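Local coordinates for malonate decarboxylase subunit alpha (Acinetobacter baumannii ATCC 17978, PDB 6MPR), which probably serves as the acyl-carrier-protein transferase subunit of malonate decarboxylase, the enzyme complex that converts malonate to acetate and carbon dioxide, at residues T142-E145 and L146-R149; S348-M351 and M352-A356. All coordinates share one frame; numbering follows the deposited sequence.

Contact 1: residues T142-E145 and L146-R149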
# COMPACT_ATOMS: atom_id res chain seq x y z
N THR A 142 -0.88 4.77 -10.55
CA THR A 142 -2.06 4.26 -9.87
C THR A 142 -2.22 5.03 -8.55
O THR A 142 -1.28 5.65 -8.07
CB THR A 142 -1.98 2.73 -9.66
OG1 THR A 142 -3.24 2.22 -9.17
CG2 THR A 142 -0.86 2.32 -8.73
N TYR A 143 -3.44 5.06 -8.01
CA TYR A 143 -3.76 5.99 -6.92
C TYR A 143 -2.76 5.94 -5.77
O TYR A 143 -2.16 6.95 -5.40
CB TYR A 143 -5.16 5.73 -6.35
CG TYR A 143 -6.32 6.08 -7.25
CD1 TYR A 143 -6.37 7.30 -7.92
CD2 TYR A 143 -7.37 5.18 -7.42
CE1 TYR A 143 -7.44 7.61 -8.73
CE2 TYR A 143 -8.43 5.49 -8.23
CZ TYR A 143 -8.47 6.70 -8.87
OH TYR A 143 -9.53 7.00 -9.68
N ILE A 144 -2.60 4.76 -5.15
CA ILE A 144 -1.77 4.75 -3.95
C ILE A 144 -0.30 4.90 -4.27
O ILE A 144 0.48 5.27 -3.38
CB ILE A 144 -2.01 3.51 -3.07
CG1 ILE A 144 -1.64 2.23 -3.82
CG2 ILE A 144 -3.45 3.50 -2.55
CD1 ILE A 144 -1.69 1.00 -2.94
N GLU A 145 0.12 4.63 -5.51
CA GLU A 145 1.46 5.01 -5.95
C GLU A 145 1.64 6.52 -5.91
O GLU A 145 2.66 7.04 -5.43
CB GLU A 145 1.72 4.46 -7.36
CG GLU A 145 3.04 4.83 -8.00
CD GLU A 145 3.08 4.43 -9.48
OE1 GLU A 145 4.17 4.45 -10.08
OE2 GLU A 145 2.00 4.14 -10.04
N LEU A 146 0.64 7.26 -6.41
CA LEU A 146 0.73 8.72 -6.37
C LEU A 146 0.75 9.21 -4.92
O LEU A 146 1.55 10.09 -4.57
CB LEU A 146 -0.42 9.34 -7.17
CG LEU A 146 -0.43 10.87 -7.30
CD1 LEU A 146 0.78 11.35 -8.07
CD2 LEU A 146 -1.69 11.37 -7.98
N TYR A 147 -0.12 8.66 -4.05
CA TYR A 147 -0.08 9.09 -2.65
C TYR A 147 1.30 8.87 -2.05
O TYR A 147 1.76 9.66 -1.21
CB TYR A 147 -1.09 8.33 -1.77
CG TYR A 147 -2.52 8.26 -2.25
CD1 TYR A 147 -3.06 9.22 -3.08
CD2 TYR A 147 -3.34 7.20 -1.83
CE1 TYR A 147 -4.36 9.12 -3.53
CE2 TYR A 147 -4.65 7.09 -2.27
CZ TYR A 147 -5.15 8.05 -3.12
OH TYR A 147 -6.45 7.98 -3.56
N SER A 148 1.95 7.76 -2.41
CA SER A 148 3.22 7.41 -1.79
C SER A 148 4.32 8.39 -2.15
O SER A 148 5.24 8.59 -1.35
CB SER A 148 3.63 5.99 -2.19
OG SER A 148 4.19 5.98 -3.49
N ARG A 149 4.25 9.01 -3.33
CA ARG A 149 5.28 9.96 -3.72
C ARG A 149 5.20 11.25 -2.93
O ARG A 149 6.19 12.01 -2.91
CB ARG A 149 5.16 10.26 -5.22
CG ARG A 149 5.47 9.03 -6.06
CD ARG A 149 5.59 9.39 -7.52
NE ARG A 149 6.81 10.15 -7.78
CZ ARG A 149 7.10 10.71 -8.96
NH1 ARG A 149 6.23 10.65 -9.96
NH2 ARG A 149 8.23 11.38 -9.12
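Leu146 N, Tyr147 N, Ser148 N and Arg149 N bond to the carbonyls of Thr142, Tyr143, Ile144 and Glu145 in turn, the i to i+4 ladder of a short helix that starts right after Thr142. The first rung, Leu146 N to Thr142 O, is 3.0 Å long; the last, Arg149 N to Glu145 O, stretches to 3.3 Å. In one of the two conformers of Ser148, its OG adds a second donor to Glu145 O at 2.7 Å, from the same face of the carbonyl plane as Arg149 N. In that conformer OG sits between its own N and carbonyl carbon (chi1 79°), folded back over the preceding turn. Tyr147 lays its ring over the backbone, with Tyr143 O 3.3 Å above the ring plane near its centre, and Ile144 CG2 lies 3.8 Å from Tyr147 CD2. Tyr143 runs alongside, its CB 3.8 Å from Tyr147 OH, a hydroxyl that bonds Asp180. At the helix start, Glu145 OE2 accepts from Thr142 N at 3.0 Å, while its OE1 bonds His403 ND1 and Arg402 N of the second subunit. Both oxygens of this buried carboxylate are thus hydrogen-bonded, tying the first turn to the subunit interface.

Contact 2: residues S348-M351 and M352-A356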
# COMPACT_ATOMS: atom_id res chain seq x y z
N SER A 348 -15.25 5.87 4.34
CA SER A 348 -14.41 5.37 3.27
C SER A 348 -12.97 5.76 3.53
O SER A 348 -12.66 6.62 4.36
CB SER A 348 -14.86 5.93 1.93
OG SER A 348 -14.94 7.34 2.00
N ASN A 349 -12.06 5.09 2.82
CA ASN A 349 -10.65 5.40 2.95
C ASN A 349 -9.99 4.79 1.71
O ASN A 349 -9.72 3.59 1.69
CB ASN A 349 -10.10 4.82 4.25
CG ASN A 349 -8.65 5.18 4.50
OD1 ASN A 349 -7.86 5.32 3.56
ND2 ASN A 349 -8.28 5.32 5.78
N ARG A 350 -9.75 5.62 0.69
CA ARG A 350 -9.29 5.06 -0.59
C ARG A 350 -7.91 4.44 -0.45
O ARG A 350 -7.64 3.37 -1.02
CB ARG A 350 -9.32 6.12 -1.70
CG ARG A 350 -8.72 5.60 -3.04
CD ARG A 350 -9.18 6.41 -4.26
NE ARG A 350 -10.53 6.03 -4.66
CZ ARG A 350 -11.61 6.80 -4.54
NH1 ARG A 350 -11.51 8.02 -4.05
NH2 ARG A 350 -12.80 6.35 -4.92
N MET A 351 -7.01 5.07 0.31
CA MET A 351 -5.68 4.48 0.50
C MET A 351 -5.77 3.11 1.16
O MET A 351 -5.15 2.14 0.71
CB MET A 351 -4.78 5.40 1.31
CG MET A 351 -3.45 4.72 1.64
SD MET A 351 -2.01 5.79 1.65
CE MET A 351 -2.01 6.42 3.32
N MET A 352 -6.55 3.00 2.25
CA MET A 352 -6.64 1.73 2.96
C MET A 352 -7.33 0.66 2.12
O MET A 352 -6.91 -0.51 2.12
CB MET A 352 -7.36 1.94 4.30
CG MET A 352 -7.50 0.70 5.18
SD MET A 352 -8.33 1.19 6.72
CE MET A 352 -6.99 2.04 7.55
N CYS A 353 -8.36 1.06 1.39
CA CYS A 353 -9.10 0.11 0.58
C CYS A 353 -8.26 -0.37 -0.60
O CYS A 353 -8.26 -1.56 -0.92
CB CYS A 353 -10.39 0.75 0.10
SG CYS A 353 -11.65 -0.40 -0.41
N GLN A 354 -7.55 0.55 -1.27
CA GLN A 354 -6.65 0.14 -2.35
C GLN A 354 -5.53 -0.77 -1.84
O GLN A 354 -5.17 -1.75 -2.50
CB GLN A 354 -6.06 1.36 -3.03
CG GLN A 354 -6.98 2.06 -4.01
CD GLN A 354 -7.11 1.30 -5.32
OE1 GLN A 354 -6.15 0.69 -5.78
NE2 GLN A 354 -8.29 1.34 -5.92
N LEU A 355 -4.98 -0.45 -0.66
CA LEU A 355 -3.97 -1.33 -0.07
C LEU A 355 -4.52 -2.74 0.15
O LEU A 355 -3.86 -3.74 -0.18
CB LEU A 355 -3.46 -0.74 1.25
CG LEU A 355 -2.14 -1.33 1.74
CD1 LEU A 355 -1.04 -1.16 0.69
CD2 LEU A 355 -1.76 -0.68 3.06
N ALA A 356 -5.72 -2.84 0.73
CA ALA A 356 -6.33 -4.16 0.90
C ALA A 356 -6.59 -4.81 -0.45
O ALA A 356 -6.44 -6.03 -0.59
CB ALA A 356 -7.63 -4.06 1.69
O HOH W 1 -10.59 3.49 -5.93
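Asn349 caps the helix that begins at Arg350: its OD1 accepts from Met352 N at 3.0 Å, a fairly straight bond on the hydrogen side (167°), although the donor stands well above the amide plane instead of on a lone pair. The CG of Asn349 is swung opposite its own N (chi1 -176°), which carries the amide over the first turn, while ND2 reaches Glu186 of the second subunit. Behind the cap the backbone ladder follows, Cys353 N to Asn349 O at 2.9 Å and Gln354 N to Arg350 O at 2.8 Å. One turn along, Arg350 and Gln354 lie side by side and share a water, which accepts from Arg350 NE at 2.8 Å, in the guanidinium plane, and from Gln354 NE2 at 3.1 Å. The ends of these two chains are held further, Arg350 NH1 by salt bridges to Glu179 and Asp180, and Gln354 OE1 by Asn393. Their aliphatic parts are in ordinary van der Waals contact, Arg350 CG 4.1 Å from Gln354 CG. Asn349 and Met352 cross at about a right angle, with Asn349 CG 3.5 Å from Met352 CB. Met352 also packs on Val151 of the second subunit. This is a classic Asn N-cap, at the start of a helix that packs on strands 297-299 and 317-319 of the mixed sheet.

The two helix starts pack directly on each other, with the centres of contact 1 and contact 2 about 12 Å apart. Tyr147 OH comes within 3.2 Å of Arg350 CD, and Tyr143 CD2 lies 3.8 Å from the same carbon. One turn further along helix 350-359, Ile144 CG2 meets Gln354 CB at 3.4 Å. Asp180 joins the pair from outside, its two carboxylate oxygens dividing between Tyr147 OH and Arg350 NH1; Asn393 similarly touches Ile144 and bonds Gln354. Helix 143-149 follows strand 136-140, an outermost strand of the parallel sheet, while helix 350-359 packs on the mixed sheet, so the pair joins the two sheets beside the second subunit.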